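Local coordinates for aldehyde dehydrogenase (Trypanosoma brucei, PDB 5NNO), which probably oxidises aldehydes to carboxylic acids with NAD+ as cofactor, and is captured here with NAD and a benzoxaborole-bearing aldehyde in its active site, at residues E26-D31 / G145-I150; V95-P100 / E112-P117; W127-L132 / K251-G256; A255-I260 / R315-S320. One frame throughout, in Å; residues are numbered along the deposited sequence.

Contact 1 (E26-D31 / G145-I150); sequences EAFNDD and GNTAVI
With chi1 at 176°, F28 swings its ring out opposite the backbone N and down from the end of helix 16-29 to G145. T147 turns OG1 between its backbone N and carbonyl carbon (chi1 68°) and leaves CG2 facing the helix. This is a helix end packed on the start of a parallel strand of the Rossmann-type, nucleotide-binding domain. Strand 147-151 runs between strands 110-124 and 176-178.

No hydrogen bond joins the two segments. The methyl CG2 of T147 rests on the helix backbone, 3.4 Å from F28 N, and lies 4.2 Å from the CB of A27. T147 OG1 sits 3.6 Å from F28 CB. Its hydrogen bond goes one turn back along the helix, to C24 O, so the threonine ties strand to helix with both branches. Behind this point the helix ends in a Schellman motif with D31 as the C-prime residue; D31 N bonds F28 O at 3.1 Å. N146 points away from the helix. Its amide is held by A141, L118, G119 and F453. P117 of strand 110-124 also packs on the F28 ring. At the edge of that ring, in its plane, G145 O stands 3.3 Å from CE1 of F28.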
# COMPACT_ATOMS: atom_id res chain seq x y z
N GLU A 26 -13.06 3.52 -20.54
CA GLU A 26 -13.62 4.67 -21.26
C GLU A 26 -14.59 5.44 -20.38
O GLU A 26 -14.53 6.66 -20.29
CB GLU A 26 -14.33 4.23 -22.55
CG GLU A 26 -13.43 4.16 -23.78
CD GLU A 26 -13.38 5.45 -24.61
OE1 GLU A 26 -13.64 6.57 -24.09
OE2 GLU A 26 -13.05 5.34 -25.82
N ALA A 27 -15.48 4.70 -19.75
CA ALA A 27 -16.39 5.23 -18.72
C ALA A 27 -15.69 6.10 -17.66
O ALA A 27 -16.08 7.27 -17.48
CB ALA A 27 -17.12 4.07 -18.05
N PHE A 28 -14.69 5.54 -16.98
CA PHE A 28 -13.89 6.31 -16.02
C PHE A 28 -13.33 7.56 -16.69
O PHE A 28 -13.48 8.66 -16.16
CB PHE A 28 -12.71 5.52 -15.41
CG PHE A 28 -11.86 6.38 -14.51
CD1 PHE A 28 -12.30 6.71 -13.22
CD2 PHE A 28 -10.69 6.97 -14.99
CE1 PHE A 28 -11.55 7.56 -12.41
CE2 PHE A 28 -9.94 7.82 -14.18
CZ PHE A 28 -10.37 8.12 -12.89
N ASN A 29 -12.70 7.36 -17.86
CA ASN A 29 -12.09 8.42 -18.66
C ASN A 29 -13.11 9.51 -19.09
O ASN A 29 -12.75 10.69 -19.17
CB ASN A 29 -11.36 7.83 -19.92
CG ASN A 29 -10.04 7.13 -19.60
OD1 ASN A 29 -9.45 7.31 -18.52
ND2 ASN A 29 -9.54 6.34 -20.56
N ASP A 30 -14.36 9.10 -19.32
CA ASP A 30 -15.45 10.00 -19.71
C ASP A 30 -16.20 10.61 -18.52
O ASP A 30 -17.31 11.14 -18.69
CB ASP A 30 -16.43 9.28 -20.66
CG ASP A 30 -15.93 9.23 -22.13
OD1 ASP A 30 -14.70 9.37 -22.40
OD2 ASP A 30 -16.81 9.07 -23.02
N ASP A 31 -15.59 10.56 -17.32
CA ASP A 31 -16.20 11.06 -16.07
C ASP A 31 -17.53 10.38 -15.65
O ASP A 31 -18.35 11.01 -15.00
CB ASP A 31 -16.35 12.60 -16.11
CG ASP A 31 -15.01 13.33 -16.44
OD1 ASP A 31 -13.95 12.71 -16.37
OD2 ASP A 31 -15.03 14.53 -16.74
N GLY A 145 -14.78 7.52 -6.56
CA GLY A 145 -14.82 7.95 -7.96
C GLY A 145 -14.18 7.01 -8.96
O GLY A 145 -13.90 7.42 -10.07
N ASN A 146 -13.96 5.75 -8.61
CA ASN A 146 -13.49 4.77 -9.60
C ASN A 146 -14.69 4.18 -10.37
O ASN A 146 -15.84 4.30 -9.95
CB ASN A 146 -12.70 3.64 -8.93
CG ASN A 146 -11.49 4.14 -8.17
OD1 ASN A 146 -10.41 4.32 -8.75
ND2 ASN A 146 -11.66 4.36 -6.86
N THR A 147 -14.39 3.58 -11.52
CA THR A 147 -15.27 2.59 -12.14
C THR A 147 -14.67 1.23 -11.79
O THR A 147 -13.53 1.15 -11.31
CB THR A 147 -15.38 2.76 -13.68
OG1 THR A 147 -14.14 2.45 -14.31
CG2 THR A 147 -15.80 4.15 -14.04
N ALA A 148 -15.43 0.15 -12.01
CA ALA A 148 -15.09 -1.17 -11.40
C ALA A 148 -15.39 -2.40 -12.27
O ALA A 148 -16.28 -2.38 -13.11
CB ALA A 148 -15.73 -1.31 -10.02
N VAL A 149 -14.60 -3.45 -12.06
CA VAL A 149 -14.89 -4.79 -12.60
C VAL A 149 -14.89 -5.74 -11.42
O VAL A 149 -14.05 -5.62 -10.51
CB VAL A 149 -13.87 -5.25 -13.66
CG1 VAL A 149 -14.23 -6.62 -14.22
CG2 VAL A 149 -13.81 -4.24 -14.82
N ILE A 150 -15.87 -6.64 -11.40
CA ILE A 150 -16.03 -7.60 -10.31
C ILE A 150 -15.96 -9.02 -10.84
O ILE A 150 -16.49 -9.32 -11.91
CB ILE A 150 -17.31 -7.38 -9.49
CG1 ILE A 150 -18.57 -7.88 -10.24
CG2 ILE A 150 -17.40 -5.91 -9.09
CD1 ILE A 150 -19.89 -7.59 -9.54

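Contact 2 (V95-P100 / E112-P117); sequences VKPVKP and ELQYEP
The E112 side chain slants past the CB corner of the P97 ring. CB of the proline touches the carboxylate end of E112, 3.6 Å from CD. Extended beyond CG (chi2 -175°), the E112 chain passes P97 CB with CG, CD and OE1. Q114 follows on the same flank, its CG 4.1 Å from P97 CG. The amide of Q114 closes this side: NE2 donates to E112 OE1 at 2.6 Å, meeting the oxygen nearly along its C-O axis. The same NE2 also bonds E409 of the second subunit, so the amide spans the subunit boundary.

L113 points to another side. Its CD1 meets P100 CG at 3.6 Å, and its CB lies 4.3 Å from the CB of V98. The second subunit continues the packing here, with its Y448 against L113 and its G430 against P100. K99 runs its methylene chain beside E112. Its ammonium group goes to D110 in a salt bridge.

Between the side chains the backbones pair. V98 N donates to L113 O at 2.9 Å, and L113 N returns to V98 O at 2.8 Å. V98 and L113 thus form a single antiparallel hydrogen-bonded pair. It adds a short edge to strand 110-124, which pairs antiparallel with strand 454-461 on its other side, as in the protruding oligomerisation arm of aldehyde dehydrogenases.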
# COMPACT_ATOMS: atom_id res chain seq x y z
N VAL A 95 -14.03 13.41 0.66
CA VAL A 95 -13.47 14.07 -0.53
C VAL A 95 -12.56 15.26 -0.21
O VAL A 95 -11.62 15.50 -0.92
CB VAL A 95 -14.54 14.53 -1.57
CG1 VAL A 95 -15.26 13.33 -2.14
CG2 VAL A 95 -15.51 15.57 -1.01
N LYS A 96 -12.87 15.97 0.87
CA LYS A 96 -12.29 17.28 1.15
C LYS A 96 -10.82 17.26 1.51
O LYS A 96 -10.39 16.42 2.30
CB LYS A 96 -13.09 18.00 2.23
CG LYS A 96 -14.42 18.52 1.66
CD LYS A 96 -14.26 19.76 0.78
CE LYS A 96 -15.39 19.84 -0.25
NZ LYS A 96 -15.25 21.08 -1.07
N PRO A 97 -10.03 18.19 0.92
CA PRO A 97 -8.61 18.26 1.19
C PRO A 97 -8.21 18.45 2.65
O PRO A 97 -8.94 19.10 3.41
CB PRO A 97 -8.17 19.48 0.38
CG PRO A 97 -9.10 19.50 -0.78
CD PRO A 97 -10.40 19.04 -0.23
N VAL A 98 -7.06 17.89 3.02
CA VAL A 98 -6.52 17.98 4.38
C VAL A 98 -5.30 18.90 4.39
O VAL A 98 -4.44 18.85 3.51
CB VAL A 98 -6.18 16.58 4.93
CG1 VAL A 98 -5.62 16.67 6.36
CG2 VAL A 98 -7.44 15.72 4.94
N LYS A 99 -5.27 19.77 5.40
CA LYS A 99 -4.17 20.70 5.62
C LYS A 99 -3.15 19.97 6.51
O LYS A 99 -3.38 19.83 7.72
CB LYS A 99 -4.69 21.96 6.34
CG LYS A 99 -5.82 22.68 5.61
CD LYS A 99 -5.35 23.36 4.33
CE LYS A 99 -4.60 24.66 4.63
NZ LYS A 99 -3.60 25.03 3.58
N PRO A 100 -2.05 19.48 5.92
CA PRO A 100 -1.09 18.77 6.76
C PRO A 100 -0.41 19.74 7.70
O PRO A 100 -0.41 20.93 7.42
CB PRO A 100 -0.09 18.21 5.74
CG PRO A 100 -0.08 19.24 4.66
CD PRO A 100 -1.49 19.74 4.58
N GLU A 112 -1.46 21.32 0.86
CA GLU A 112 -2.73 20.60 0.84
C GLU A 112 -2.59 19.13 0.37
O GLU A 112 -1.80 18.82 -0.53
CB GLU A 112 -3.70 21.32 -0.09
CG GLU A 112 -5.09 21.54 0.45
CD GLU A 112 -6.02 22.15 -0.60
OE1 GLU A 112 -6.06 21.61 -1.73
OE2 GLU A 112 -6.71 23.14 -0.29
N LEU A 113 -3.38 18.25 1.00
CA LEU A 113 -3.51 16.85 0.59
C LEU A 113 -4.90 16.62 -0.00
O LEU A 113 -5.89 16.60 0.72
CB LEU A 113 -3.31 15.93 1.79
CG LEU A 113 -1.90 15.66 2.34
CD1 LEU A 113 -0.97 16.85 2.18
CD2 LEU A 113 -1.98 15.19 3.80
N GLN A 114 -4.97 16.45 -1.32
CA GLN A 114 -6.25 16.23 -2.03
C GLN A 114 -6.39 14.74 -2.34
O GLN A 114 -5.40 14.03 -2.43
CB GLN A 114 -6.31 17.08 -3.32
CG GLN A 114 -5.93 18.55 -3.14
CD GLN A 114 -6.11 19.43 -4.39
OE1 GLN A 114 -6.39 18.94 -5.50
NE2 GLN A 114 -5.93 20.74 -4.22
N TYR A 115 -7.63 14.27 -2.44
CA TYR A 115 -7.90 12.87 -2.80
C TYR A 115 -8.57 12.84 -4.15
O TYR A 115 -9.53 13.60 -4.40
CB TYR A 115 -8.80 12.16 -1.78
CG TYR A 115 -8.14 11.89 -0.46
CD1 TYR A 115 -7.18 10.90 -0.33
CD2 TYR A 115 -8.48 12.64 0.68
CE1 TYR A 115 -6.57 10.66 0.90
CE2 TYR A 115 -7.87 12.41 1.91
CZ TYR A 115 -6.93 11.42 2.03
OH TYR A 115 -6.38 11.22 3.29
N GLU A 116 -8.05 11.97 -5.02
CA GLU A 116 -8.48 11.88 -6.41
C GLU A 116 -8.64 10.42 -6.70
O GLU A 116 -7.89 9.62 -6.14
CB GLU A 116 -7.44 12.51 -7.37
CG GLU A 116 -6.08 11.84 -7.43
CD GLU A 116 -5.16 12.35 -8.54
OE1 GLU A 116 -5.30 13.53 -9.00
OE2 GLU A 116 -4.27 11.56 -8.92
N PRO A 117 -9.58 10.07 -7.59
CA PRO A 117 -9.73 8.69 -8.05
C PRO A 117 -8.49 8.09 -8.72
O PRO A 117 -7.61 8.82 -9.15
CB PRO A 117 -10.88 8.79 -9.07
CG PRO A 117 -11.64 9.99 -8.69
CD PRO A 117 -10.64 10.94 -8.13

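Contact 3 (W127-L132 / K251-G256); sequences WNYPLL and KIINAG. With NAD (nicotinamide-adenine-dinucleotide), chain C; 92N (4-[(1-oxidanyl-3~{H}-2,1-benzoxaborol-5-yl)oxy]benzaldehyde), chain D.
N254 reaches N128 and Y129 from a backbone with positive phi (58°), as in A255 and G256. Together they make a sharp turn after helix 240-252. The turn presents the N254 side chain to the 127-132 loop, which lines both the NAD and the 92N pockets.

CB of N254 touches Y129 OH at 3.4 Å. The N254 amide and Y129 ring planes are 32° apart. ND2 of N254 lies 3.4 Å from CB of N128. ND2 of N254 and ND2 of N128 both bond Q257 O. R67 grips both segments: its NE bonds N254 OD1 and its NH2 bonds N128 O. Y129 OH is fixed by T258 OG1.

92N C2 lies over one face of the Y129 ring, near its rim, 3.7 Å from CE2. W127 NE1 bonds NAD O2N, but the modelled 2.3 Å is doubtfully short. N128 keeps CG between its backbone N and carbonyl carbon (chi1 63°), which puts its amide beside the nicotinamide. It probably matches the oxyanion-hole asparagine of related enzymes, but ND2 is 3.7 Å from the aldehyde oxygen O of 92N.

Helix 69-89 covers Y129 and I253 through M75, while helix 54-65 backs W127 through R65.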
# COMPACT_ATOMS: atom_id res chain seq x y z
N TRP A 127 -15.98 -17.34 -1.99
CA TRP A 127 -17.24 -18.09 -1.89
C TRP A 127 -17.97 -18.06 -0.56
O TRP A 127 -19.18 -18.11 -0.56
CB TRP A 127 -17.06 -19.53 -2.38
CG TRP A 127 -15.98 -20.25 -1.71
CD1 TRP A 127 -14.70 -20.39 -2.15
CD2 TRP A 127 -16.06 -20.94 -0.47
NE1 TRP A 127 -13.97 -21.12 -1.25
CE2 TRP A 127 -14.79 -21.48 -0.20
CE3 TRP A 127 -17.09 -21.15 0.45
CZ2 TRP A 127 -14.51 -22.23 0.96
CZ3 TRP A 127 -16.82 -21.88 1.61
CH2 TRP A 127 -15.53 -22.41 1.85
N ASN A 128 -17.26 -17.91 0.55
CA ASN A 128 -17.84 -18.15 1.90
C ASN A 128 -18.90 -17.14 2.42
O ASN A 128 -19.82 -17.50 3.20
CB ASN A 128 -16.75 -18.38 2.95
CG ASN A 128 -15.85 -17.19 3.15
OD1 ASN A 128 -15.61 -16.42 2.21
ND2 ASN A 128 -15.33 -17.03 4.37
N TYR A 129 -18.74 -15.89 2.00
CA TYR A 129 -19.72 -14.84 2.18
C TYR A 129 -19.76 -14.12 0.83
O TYR A 129 -19.14 -13.07 0.66
CB TYR A 129 -19.30 -13.91 3.31
CG TYR A 129 -19.26 -14.63 4.63
CD1 TYR A 129 -20.42 -14.78 5.42
CD2 TYR A 129 -18.08 -15.23 5.07
CE1 TYR A 129 -20.38 -15.47 6.62
CE2 TYR A 129 -18.04 -15.90 6.29
CZ TYR A 129 -19.18 -16.03 7.06
OH TYR A 129 -19.13 -16.71 8.25
N PRO A 130 -20.50 -14.69 -0.14
CA PRO A 130 -20.32 -14.30 -1.53
C PRO A 130 -20.81 -12.91 -1.91
O PRO A 130 -20.18 -12.28 -2.78
CB PRO A 130 -21.05 -15.39 -2.32
CG PRO A 130 -22.00 -16.04 -1.33
CD PRO A 130 -21.52 -15.75 0.04
N LEU A 131 -21.89 -12.43 -1.30
CA LEU A 131 -22.37 -11.06 -1.57
C LEU A 131 -21.51 -9.98 -0.87
O LEU A 131 -20.94 -9.11 -1.54
CB LEU A 131 -23.84 -10.90 -1.19
CG LEU A 131 -24.55 -9.67 -1.79
CD1 LEU A 131 -24.57 -9.75 -3.30
CD2 LEU A 131 -25.98 -9.57 -1.27
N LEU A 132 -21.43 -10.07 0.45
CA LEU A 132 -20.60 -9.19 1.27
C LEU A 132 -19.18 -8.98 0.73
O LEU A 132 -18.69 -7.85 0.72
CB LEU A 132 -20.50 -9.78 2.69
CG LEU A 132 -19.47 -9.12 3.65
CD1 LEU A 132 -20.10 -8.01 4.45
CD2 LEU A 132 -18.82 -10.13 4.57
N LYS A 251 -17.12 -20.07 15.52
CA LYS A 251 -16.82 -21.30 14.77
C LYS A 251 -18.02 -21.94 14.07
O LYS A 251 -17.87 -22.46 12.97
CB LYS A 251 -16.23 -22.35 15.74
CG LYS A 251 -15.57 -23.55 15.06
CD LYS A 251 -14.40 -23.12 14.19
CE LYS A 251 -13.27 -24.12 14.26
NZ LYS A 251 -12.07 -23.59 13.60
N ILE A 252 -19.18 -21.93 14.73
CA ILE A 252 -20.40 -22.56 14.17
C ILE A 252 -20.79 -21.89 12.85
O ILE A 252 -21.11 -22.57 11.87
CB ILE A 252 -21.59 -22.59 15.18
CG1 ILE A 252 -21.43 -23.78 16.13
CG2 ILE A 252 -22.94 -22.71 14.46
CD1 ILE A 252 -22.36 -23.81 17.31
N ILE A 253 -20.80 -20.55 12.86
CA ILE A 253 -21.10 -19.76 11.64
C ILE A 253 -20.32 -20.28 10.41
O ILE A 253 -19.11 -20.49 10.48
CB ILE A 253 -20.86 -18.23 11.83
CG1 ILE A 253 -19.41 -17.94 12.27
CG2 ILE A 253 -21.89 -17.65 12.79
CD1 ILE A 253 -19.09 -16.49 12.61
N ASN A 254 -21.07 -20.55 9.34
CA ASN A 254 -20.56 -21.05 8.05
C ASN A 254 -19.78 -22.38 8.07
O ASN A 254 -18.94 -22.63 7.19
CB ASN A 254 -19.72 -19.94 7.37
CG ASN A 254 -19.84 -19.94 5.87
OD1 ASN A 254 -20.93 -19.93 5.33
ND2 ASN A 254 -18.71 -19.95 5.19
N ALA A 255 -20.10 -23.23 9.05
CA ALA A 255 -19.32 -24.44 9.38
C ALA A 255 -17.82 -24.17 9.48
O ALA A 255 -17.01 -24.87 8.88
CB ALA A 255 -19.61 -25.57 8.39
N GLY A 256 -17.46 -23.12 10.23
CA GLY A 256 -16.05 -22.69 10.42
C GLY A 256 -15.35 -21.93 9.28
O GLY A 256 -14.23 -21.43 9.45
PA NAD C . -10.35 -19.33 -3.61
O1A NAD C . -9.35 -20.42 -3.94
O2A NAD C . -11.84 -19.47 -3.88
O5B NAD C . -9.83 -17.99 -4.35
C5B NAD C . -10.59 -16.78 -4.43
C4B NAD C . -10.69 -16.25 -5.86
O4B NAD C . -9.48 -16.56 -6.57
C3B NAD C . -11.85 -16.84 -6.67
O3B NAD C . -12.63 -15.80 -7.29
C2B NAD C . -11.21 -17.71 -7.73
O2B NAD C . -11.90 -17.64 -8.98
C1B NAD C . -9.80 -17.14 -7.83
N9A NAD C . -8.75 -18.11 -8.23
C8A NAD C . -8.58 -19.39 -7.83
N7A NAD C . -7.50 -19.95 -8.46
C5A NAD C . -6.98 -19.00 -9.27
C6A NAD C . -5.85 -18.89 -10.21
N6A NAD C . -5.05 -19.95 -10.41
N1A NAD C . -5.65 -17.73 -10.87
C2A NAD C . -6.45 -16.67 -10.68
N3A NAD C . -7.49 -16.69 -9.83
C4A NAD C . -7.81 -17.81 -9.12
O3 NAD C . -10.17 -19.03 -2.04
PN NAD C . -10.34 -20.26 -1.01
O1N NAD C . -9.10 -21.12 -1.03
O2N NAD C . -11.66 -20.94 -1.26
O5D NAD C . -10.35 -19.44 0.38
C5D NAD C . -9.05 -19.22 0.91
C4D NAD C . -8.93 -18.13 1.94
O4D NAD C . -9.73 -16.96 1.75
C3D NAD C . -9.31 -18.65 3.30
O3D NAD C . -8.17 -19.32 3.84
C2D NAD C . -9.70 -17.39 4.04
O2D NAD C . -8.84 -17.19 5.16
C1D NAD C . -9.58 -16.27 2.98
N1N NAD C . -10.59 -15.24 3.21
C2N NAD C . -10.23 -14.02 3.66
C3N NAD C . -11.19 -13.04 3.92
C7N NAD C . -10.84 -11.66 4.41
O7N NAD C . -11.55 -10.73 4.09
N7N NAD C . -9.78 -11.47 5.19
C4N NAD C . -12.53 -13.34 3.69
C5N NAD C . -12.87 -14.59 3.23
C6N NAD C . -11.88 -15.54 2.99
C9 92N D . -20.23 -10.55 12.93
C7 92N D . -20.47 -7.73 10.54
C3 92N D . -17.70 -11.92 8.04
C4 92N D . -17.47 -10.55 8.05
C5 92N D . -19.12 -9.36 9.42
C6 92N D . -19.74 -8.12 9.43
C1 92N D . -15.41 -12.31 7.33
C2 92N D . -16.68 -12.79 7.67
C11 92N D . -19.22 -10.20 10.53
C12 92N D . -16.22 -10.06 7.73
O 92N D . -14.41 -14.43 6.83
C 92N D . -14.34 -13.22 6.90
C13 92N D . -15.20 -10.93 7.37
O1 92N D . -18.52 -9.65 8.19
C10 92N D . -19.96 -9.82 11.65
C8 92N D . -20.60 -8.57 11.65
O3 92N D . -21.06 -9.66 13.73
B 92N D . -21.29 -8.47 13.04
O2 92N D . -22.00 -7.45 13.57

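Contact 4 (A255-I260 / R315-S320); sequences AGQTSI and RIVNAS. Unlike the reference sequence in segment 255-260: S259 (reference Cys). With NAD (nicotinamide-adenine-dinucleotide), chain C; 92N (4-[(1-oxidanyl-3~{H}-2,1-benzoxaborol-5-yl)oxy]benzaldehyde), chain D.
A255 and Q257 press against the strip of backbone from R315 to V317. They belong to the loop that carries the predicted nucleophile position of the aldehyde dehydrogenase fold, where Q257 is the centre of an inverse gamma turn.

In the first shell, A255 CB meets I316 CD1 at 3.8 Å. With chi2 at -49°, I316 brings CD1 to the methyl of A255. The Q257 chain is extended beyond CG (chi2 162°) and reaches the backbone around I316.

The next shell fixes the 315-320 side. R65 NH2 bonds R315 O. The R315 guanidinium makes a salt bridge with E309 and a hydrogen bond to R63 O. N318 caps helix 319-327: its OD1 accepts from H321 N, and weakly from S320 N at 3.3 Å.

Beyond Q257 this loop runs on to the ligands. T258 CG2 lies 3.2 Å from the aldehyde oxygen O of 92N, and I260 CD1 packs on the benzaldehyde ring. S259 replaces the cysteine of the reference sequence, at the predicted active-site position. Its OG is close to both ligands, 3.1 Å from NAD C3N and 3.2 Å from the aldehyde carbon C of 92N. S259 N donates to the oxygen O of 92N at 2.9 Å, at an N-H...O angle of 158°, as the backbone N of an oxyanion hole would.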
# COMPACT_ATOMS: atom_id res chain seq x y z
N ALA A 255 -20.10 -23.23 9.05
CA ALA A 255 -19.32 -24.44 9.38
C ALA A 255 -17.82 -24.17 9.48
O ALA A 255 -17.01 -24.87 8.88
CB ALA A 255 -19.61 -25.57 8.39
N GLY A 256 -17.46 -23.12 10.23
CA GLY A 256 -16.05 -22.69 10.42
C GLY A 256 -15.35 -21.93 9.28
O GLY A 256 -14.23 -21.43 9.45
N GLN A 257 -16.02 -21.79 8.14
CA GLN A 257 -15.38 -21.34 6.90
C GLN A 257 -15.47 -19.83 6.83
O GLN A 257 -16.22 -19.26 6.06
CB GLN A 257 -16.07 -22.00 5.72
CG GLN A 257 -15.86 -23.51 5.74
CD GLN A 257 -16.83 -24.26 4.87
OE1 GLN A 257 -18.06 -24.09 4.97
NE2 GLN A 257 -16.29 -25.10 3.99
N THR A 258 -14.69 -19.23 7.71
CA THR A 258 -14.64 -17.81 7.98
C THR A 258 -13.18 -17.50 8.34
O THR A 258 -12.58 -18.18 9.17
CB THR A 258 -15.56 -17.43 9.17
OG1 THR A 258 -16.89 -17.94 8.94
CG2 THR A 258 -15.63 -15.94 9.35
N SER A 259 -12.61 -16.46 7.73
CA SER A 259 -11.18 -16.19 7.82
C SER A 259 -10.75 -15.63 9.17
O SER A 259 -9.60 -15.81 9.60
CB SER A 259 -10.76 -15.23 6.70
OG SER A 259 -11.20 -13.89 6.92
N ILE A 260 -11.68 -14.92 9.81
CA ILE A 260 -11.52 -14.49 11.19
C ILE A 260 -12.07 -15.43 12.29
O ILE A 260 -12.09 -15.01 13.46
CB ILE A 260 -12.11 -13.07 11.40
CG1 ILE A 260 -13.61 -13.03 11.06
CG2 ILE A 260 -11.27 -12.07 10.61
CD1 ILE A 260 -14.24 -11.66 11.14
N ARG A 315 -22.95 -26.07 5.27
CA ARG A 315 -22.18 -27.18 4.68
C ARG A 315 -20.74 -26.82 4.36
O ARG A 315 -20.39 -25.64 4.30
CB ARG A 315 -22.86 -27.74 3.43
CG ARG A 315 -22.82 -26.86 2.21
CD ARG A 315 -23.21 -27.61 0.96
NE ARG A 315 -24.62 -28.04 0.94
CZ ARG A 315 -25.65 -27.38 0.40
NH1 ARG A 315 -25.48 -26.19 -0.17
NH2 ARG A 315 -26.87 -27.91 0.44
N ILE A 316 -19.92 -27.85 4.14
CA ILE A 316 -18.56 -27.65 3.64
C ILE A 316 -18.70 -27.44 2.13
O ILE A 316 -19.60 -27.99 1.50
CB ILE A 316 -17.62 -28.85 3.96
CG1 ILE A 316 -17.62 -29.18 5.45
CG2 ILE A 316 -16.18 -28.55 3.52
CD1 ILE A 316 -17.41 -27.99 6.36
N VAL A 317 -17.81 -26.64 1.57
CA VAL A 317 -17.91 -26.19 0.17
C VAL A 317 -17.88 -27.35 -0.83
O VAL A 317 -18.65 -27.35 -1.78
CB VAL A 317 -16.85 -25.09 -0.17
CG1 VAL A 317 -15.41 -25.58 -0.01
CG2 VAL A 317 -17.08 -24.52 -1.57
N ASN A 318 -17.01 -28.33 -0.60
CA ASN A 318 -16.94 -29.51 -1.47
C ASN A 318 -16.34 -30.75 -0.78
O ASN A 318 -15.90 -30.66 0.37
CB ASN A 318 -16.20 -29.16 -2.79
CG ASN A 318 -14.79 -28.63 -2.57
OD1 ASN A 318 -14.03 -29.17 -1.77
ND2 ASN A 318 -14.42 -27.58 -3.32
N ALA A 319 -16.35 -31.88 -1.49
CA ALA A 319 -15.83 -33.16 -1.00
C ALA A 319 -14.34 -33.18 -0.58
O ALA A 319 -13.97 -33.88 0.37
CB ALA A 319 -16.07 -34.25 -2.04
N SER A 320 -13.50 -32.42 -1.27
CA SER A 320 -12.07 -32.40 -1.00
C SER A 320 -11.75 -31.79 0.36
O SER A 320 -10.94 -32.33 1.12
CB SER A 320 -11.36 -31.62 -2.09
OG SER A 320 -11.85 -32.07 -3.33
PA NAD C . -10.35 -19.33 -3.61
O1A NAD C . -9.35 -20.42 -3.94
O2A NAD C . -11.84 -19.47 -3.88
O5B NAD C . -9.83 -17.99 -4.35
C5B NAD C . -10.59 -16.78 -4.43
C4B NAD C . -10.69 -16.25 -5.86
O4B NAD C . -9.48 -16.56 -6.57
C3B NAD C . -11.85 -16.84 -6.67
O3B NAD C . -12.63 -15.80 -7.29
C2B NAD C . -11.21 -17.71 -7.73
O2B NAD C . -11.90 -17.64 -8.98
C1B NAD C . -9.80 -17.14 -7.83
N9A NAD C . -8.75 -18.11 -8.23
C8A NAD C . -8.58 -19.39 -7.83
N7A NAD C . -7.50 -19.95 -8.46
C5A NAD C . -6.98 -19.00 -9.27
C6A NAD C . -5.85 -18.89 -10.21
N6A NAD C . -5.05 -19.95 -10.41
N1A NAD C . -5.65 -17.73 -10.87
C2A NAD C . -6.45 -16.67 -10.68
N3A NAD C . -7.49 -16.69 -9.83
C4A NAD C . -7.81 -17.81 -9.12
O3 NAD C . -10.17 -19.03 -2.04
PN NAD C . -10.34 -20.26 -1.01
O1N NAD C . -9.10 -21.12 -1.03
O2N NAD C . -11.66 -20.94 -1.26
O5D NAD C . -10.35 -19.44 0.38
C5D NAD C . -9.05 -19.22 0.91
C4D NAD C . -8.93 -18.13 1.94
O4D NAD C . -9.73 -16.96 1.75
C3D NAD C . -9.31 -18.65 3.30
O3D NAD C . -8.17 -19.32 3.84
C2D NAD C . -9.70 -17.39 4.04
O2D NAD C . -8.84 -17.19 5.16
C1D NAD C . -9.58 -16.27 2.98
N1N NAD C . -10.59 -15.24 3.21
C2N NAD C . -10.23 -14.02 3.66
C3N NAD C . -11.19 -13.04 3.92
C7N NAD C . -10.84 -11.66 4.41
O7N NAD C . -11.55 -10.73 4.09
N7N NAD C . -9.78 -11.47 5.19
C4N NAD C . -12.53 -13.34 3.69
C5N NAD C . -12.87 -14.59 3.23
C6N NAD C . -11.88 -15.54 2.99
C9 92N D . -20.23 -10.55 12.93
C7 92N D . -20.47 -7.73 10.54
C3 92N D . -17.70 -11.92 8.04
C4 92N D . -17.47 -10.55 8.05
C5 92N D . -19.12 -9.36 9.42
C6 92N D . -19.74 -8.12 9.43
C1 92N D . -15.41 -12.31 7.33
C2 92N D . -16.68 -12.79 7.67
C11 92N D . -19.22 -10.20 10.53
C12 92N D . -16.22 -10.06 7.73
O 92N D . -14.41 -14.43 6.83
C 92N D . -14.34 -13.22 6.90
C13 92N D . -15.20 -10.93 7.37
O1 92N D . -18.52 -9.65 8.19
C10 92N D . -19.96 -9.82 11.65
C8 92N D . -20.60 -8.57 11.65
O3 92N D . -21.06 -9.66 13.73
B 92N D . -21.29 -8.47 13.04
O2 92N D . -22.00 -7.45 13.57

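The contacts fall into two pairs. Contacts 1 and 2 lie on one sheet, through neighbouring strands 147-151 and 110-124, with centres 21 Å apart. Contact 2 is nested inside the loop that contact 1 closes. Contacts 3 and 4 have centres only 7 Å apart, share A255 and G256, and both touch NAD and 92N. Along the chain contact 3 crosses contact 1, and contact 4 begins where contact 3 ends. Contacts 2 and 4 lie on opposite sides of the chain's centre, 42 Å between centres. One pair thus joins the nucleotide-binding sheet to a covering helix and to the arm that meets the second subunit. The other shapes the site where cofactor and aldehyde meet.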